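Local structure of genome polyprotein (Rhinovirus C, 6KU8) at residues L31-N36 and R87-F92. The protein is a 3C cysteine protease that probably cleaves the viral polyprotein into its mature parts and is bound here by the inhibitor rupintrivir. Residues are numbered along the deposited sequence; the frame is centred on the assembly and turned at random.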
ATOM      1  N   LEU A  31      -3.796  -4.279   1.233  1.00 18.79           N
ATOM      2  CA  LEU A  31      -4.548  -3.475   2.193  1.00 19.41           C
ATOM      3  C   LEU A  31      -5.989  -3.336   1.707  1.00 21.18           C
ATOM      4  O   LEU A  31      -6.254  -2.650   0.718  1.00 20.71           O
ATOM      5  CB  LEU A  31      -3.907  -2.100   2.374  1.00 18.58           C
ATOM      6  CG  LEU A  31      -4.786  -1.078   3.103  1.00 22.70           C
ATOM      7  CD1 LEU A  31      -5.002  -1.507   4.546  1.00 18.73           C
ATOM      8  CD2 LEU A  31      -4.143   0.307   3.032  1.00 20.66           C
ATOM      9  N   GLY A  32      -6.925  -3.967   2.413  1.00 22.96           N
ATOM     10  CA  GLY A  32      -8.329  -3.729   2.126  1.00 22.67           C
ATOM     11  C   GLY A  32      -8.734  -2.327   2.548  1.00 22.39           C
ATOM     12  O   GLY A  32      -8.296  -1.812   3.581  1.00 21.76           O
ATOM     13  N   ILE A  33      -9.578  -1.697   1.729  1.00 20.51           N
ATOM     14  CA  ILE A  33      -9.992  -0.311   1.936  1.00 18.27           C
ATOM     15  C   ILE A  33     -11.453  -0.230   2.368  1.00 23.90           C
ATOM     16  O   ILE A  33     -11.797   0.472   3.327  1.00 21.86           O
ATOM     17  CB  ILE A  33      -9.749   0.539   0.666  1.00 17.82           C
ATOM     18  CG1 ILE A  33      -8.292   0.454   0.179  1.00 19.43           C
ATOM     19  CG2 ILE A  33     -10.174   1.995   0.903  1.00 20.25           C
ATOM     20  CD1 ILE A  33      -7.311   1.188   1.021  1.00 19.81           C
ATOM     21  N   HIS A  34     -12.332  -0.933   1.659  1.00 19.78           N
ATOM     22  CA  HIS A  34     -13.774  -0.898   1.893  1.00 21.43           C
ATOM     23  C   HIS A  34     -14.411  -1.912   0.967  1.00 24.98           C
ATOM     24  O   HIS A  34     -13.864  -2.210  -0.103  1.00 23.60           O
ATOM     25  CB  HIS A  34     -14.368   0.493   1.628  1.00 22.75           C
ATOM     26  CG  HIS A  34     -14.434   0.845   0.169  1.00 23.25           C
ATOM     27  ND1 HIS A  34     -15.578   0.689  -0.586  1.00 25.36           N
ATOM     28  CD2 HIS A  34     -13.490   1.325  -0.675  1.00 21.17           C
ATOM     29  CE1 HIS A  34     -15.341   1.072  -1.828  1.00 23.12           C
ATOM     30  NE2 HIS A  34     -14.077   1.457  -1.911  1.00 23.78           N
ATOM     31  N   ASP A  35     -15.571  -2.432   1.385  1.00 27.93           N
ATOM     32  CA  ASP A  35     -16.348  -3.387   0.596  1.00 24.35           C
ATOM     33  C   ASP A  35     -15.406  -4.485   0.092  1.00 23.61           C
ATOM     34  O   ASP A  35     -14.716  -5.121   0.902  1.00 22.34           O
ATOM     35  CB  ASP A  35     -17.101  -2.611  -0.462  1.00 24.97           C
ATOM     36  CG  ASP A  35     -18.096  -1.647   0.146  1.00 28.13           C
ATOM     37  OD1 ASP A  35     -19.161  -2.129   0.578  1.00 28.08           O
ATOM     38  OD2 ASP A  35     -17.806  -0.429   0.220  1.00 25.76           O
ATOM     39  N   ASN A  36     -15.353  -4.757  -1.207  1.00 20.28           N
ATOM     40  CA  ASN A  36     -14.460  -5.768  -1.759  1.00 23.07           C
ATOM     41  C   ASN A  36     -13.272  -5.143  -2.476  1.00 19.45           C
ATOM     42  O   ASN A  36     -12.685  -5.777  -3.355  1.00 23.62           O
ATOM     43  CB  ASN A  36     -15.239  -6.683  -2.705  1.00 22.01           C
ATOM     44  CG  ASN A  36     -15.853  -5.923  -3.867  1.00 26.06           C
ATOM     45  OD1 ASN A  36     -16.242  -4.763  -3.732  1.00 27.70           O
ATOM     46  ND2 ASN A  36     -15.915  -6.566  -5.032  1.00 23.66           N
ATOM     47  N   ARG A  87     -13.368  -3.723   6.551  1.00 21.79           N
ATOM     48  CA  ARG A  87     -13.657  -2.566   7.384  1.00 24.60           C
ATOM     49  C   ARG A  87     -13.351  -1.295   6.606  1.00 24.18           C
ATOM     50  O   ARG A  87     -12.255  -1.135   6.058  1.00 23.70           O
ATOM     51  CB  ARG A  87     -12.824  -2.638   8.657  1.00 28.62           C
ATOM     52  CG  ARG A  87     -12.948  -1.449   9.579  1.00 35.48           C
ATOM     53  CD  ARG A  87     -12.047  -1.681  10.770  1.00 40.17           C
ATOM     54  NE  ARG A  87     -11.482  -0.445  11.308  1.00 54.95           N
ATOM     55  CZ  ARG A  87     -10.250  -0.345  11.807  1.00 53.60           C
ATOM     56  NH1 ARG A  87      -9.829   0.817  12.288  1.00 47.71           N
ATOM     57  NH2 ARG A  87      -9.432  -1.403  11.812  1.00 41.36           N
ATOM     58  N   ASP A  88     -14.333  -0.403   6.528  1.00 21.30           N
ATOM     59  CA  ASP A  88     -14.181   0.809   5.731  1.00 24.42           C
ATOM     60  C   ASP A  88     -13.233   1.765   6.440  1.00 23.29           C
ATOM     61  O   ASP A  88     -13.615   2.412   7.412  1.00 24.37           O
ATOM     62  CB  ASP A  88     -15.534   1.473   5.499  1.00 28.25           C
ATOM     63  CG  ASP A  88     -15.436   2.672   4.581  1.00 25.75           C
ATOM     64  OD1 ASP A  88     -14.309   3.030   4.165  1.00 24.19           O
ATOM     65  OD2 ASP A  88     -16.488   3.271   4.280  1.00 28.65           O
ATOM     66  N   ILE A  89     -12.005   1.895   5.940  1.00 22.60           N
ATOM     67  CA  ILE A  89     -11.012   2.750   6.591  1.00 21.68           C
ATOM     68  C   ILE A  89     -10.846   4.088   5.873  1.00 21.74           C
ATOM     69  O   ILE A  89      -9.915   4.844   6.180  1.00 22.38           O
ATOM     70  CB  ILE A  89      -9.674   2.011   6.713  1.00 23.45           C
ATOM     71  CG1 ILE A  89      -9.239   1.538   5.315  1.00 20.39           C
ATOM     72  CG2 ILE A  89      -9.842   0.845   7.667  1.00 22.28           C
ATOM     73  CD1 ILE A  89      -7.743   1.332   5.118  1.00 27.42           C
ATOM     74  N   ARG A  90     -11.752   4.418   4.950  1.00 19.07           N
ATOM     75  CA  ARG A  90     -11.575   5.610   4.119  1.00 21.90           C
ATOM     76  C   ARG A  90     -11.512   6.893   4.944  1.00 21.41           C
ATOM     77  O   ARG A  90     -10.859   7.858   4.536  1.00 22.14           O
ATOM     78  CB  ARG A  90     -12.703   5.697   3.091  1.00 21.04           C
ATOM     79  CG  ARG A  90     -12.493   4.794   1.877  1.00 21.14           C
ATOM     80  CD  ARG A  90     -13.705   4.824   0.942  1.00 22.22           C
ATOM     81  NE  ARG A  90     -14.880   4.193   1.549  1.00 23.10           N
ATOM     82  CZ  ARG A  90     -15.988   3.898   0.878  1.00 22.44           C
ATOM     83  NH1 ARG A  90     -16.066   4.173  -0.420  1.00 24.60           N
ATOM     84  NH2 ARG A  90     -17.011   3.326   1.494  1.00 23.34           N
ATOM     85  N   ARG A  91     -12.170   6.929   6.103  1.00 23.29           N
ATOM     86  CA  ARG A  91     -12.192   8.157   6.896  1.00 28.36           C
ATOM     87  C   ARG A  91     -10.822   8.495   7.495  1.00 27.24           C
ATOM     88  O   ARG A  91     -10.618   9.632   7.950  1.00 23.49           O
ATOM     89  CB  ARG A  91     -13.255   8.035   7.999  1.00 27.89           C
ATOM     90  CG  ARG A  91     -12.698   7.827   9.390  1.00 33.93           C
ATOM     91  CD  ARG A  91     -13.777   7.400  10.405  1.00 42.84           C
ATOM     92  NE  ARG A  91     -13.876   5.946  10.504  1.00 47.71           N
ATOM     93  CZ  ARG A  91     -14.775   5.298  11.236  1.00 52.48           C
ATOM     94  NH1 ARG A  91     -15.670   5.975  11.944  1.00 68.04           N
ATOM     95  NH2 ARG A  91     -14.787   3.971  11.255  1.00 51.78           N
ATOM     96  N   PHE A  92      -9.888   7.541   7.515  1.00 21.68           N
ATOM     97  CA  PHE A  92      -8.531   7.770   8.006  1.00 23.22           C
ATOM     98  C   PHE A  92      -7.550   8.070   6.887  1.00 19.24           C
ATOM     99  O   PHE A  92      -6.384   8.375   7.165  1.00 20.02           O
ATOM    100  CB  PHE A  92      -8.034   6.550   8.797  1.00 19.82           C
ATOM    101  CG  PHE A  92      -9.016   6.041   9.809  1.00 22.20           C
ATOM    102  CD1 PHE A  92      -9.415   6.835  10.869  1.00 25.96           C
ATOM    103  CD2 PHE A  92      -9.529   4.755   9.705  1.00 23.50           C
ATOM    104  CE1 PHE A  92     -10.316   6.359  11.810  1.00 28.92           C
ATOM    105  CE2 PHE A  92     -10.422   4.271  10.634  1.00 26.37           C
ATOM    106  CZ  PHE A  92     -10.820   5.068  11.691  1.00 29.07           C
TER
HETATM  107  O   HOH W   1     -19.832   1.407   1.382  1.00 35.31           O
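CG of His34 is set between its own backbone N and carbonyl carbon (chi1 73°), and the Arg90 chain bends at its third torsion (chi3 -68°). Imidazole and guanidinium thereby lie flat on one another, planes 6° apart and centres 3.6 Å apart, NH1 of Arg90 over the middle of the ring and CG of His34 over that of the guanidinium. The stack sits where strand 26-34 of the first barrel of the chymotrypsin-like 3C fold meets the loop from strand 75-80 to strand 100-107, the connection between the two beta domains. Arginine suits the place because its planar cation can cover a ring with one face while its edge makes hydrogen bonds. That edge grips the negative Asp88 side-on: NE of Arg90 bonds OD1 of Asp88, and NH2 of Arg90 forms a salt bridge with OD2 of Asp88 at 2.8 Å. Backbone N of Arg90 also reaches OD1, from the opposite face of the carboxylate plane to NE, closing an Asx turn for which the short Asp88 side chain has the right length; NH1 is held by the carbonyl of Phe182. Histidine offers a face to Arg90 and an in-plane N-H to Asp35: ND1 of His34 gives a nearly straight 2.6 Å bond to OD2 of Asp35, meeting its anti lone pair. This carboxylate probably also steadies the arginine charge, and a water it binds is weakly linked to NH2.

Deeper in, CD1 of Ile89 meets CD1 of Leu31 tip to tip at 4.0 Å and also touches CD1 of Ile33, which crosses it at about a right angle; these aliphatics bring no polar side-chain atom needing a partner. At the classic beta bulge of Ile33 and His34, N of Ile89 donates to O of Ile33 at 3.0 Å, and CA of Asp88 adds a CA-H...O contact to that oxygen.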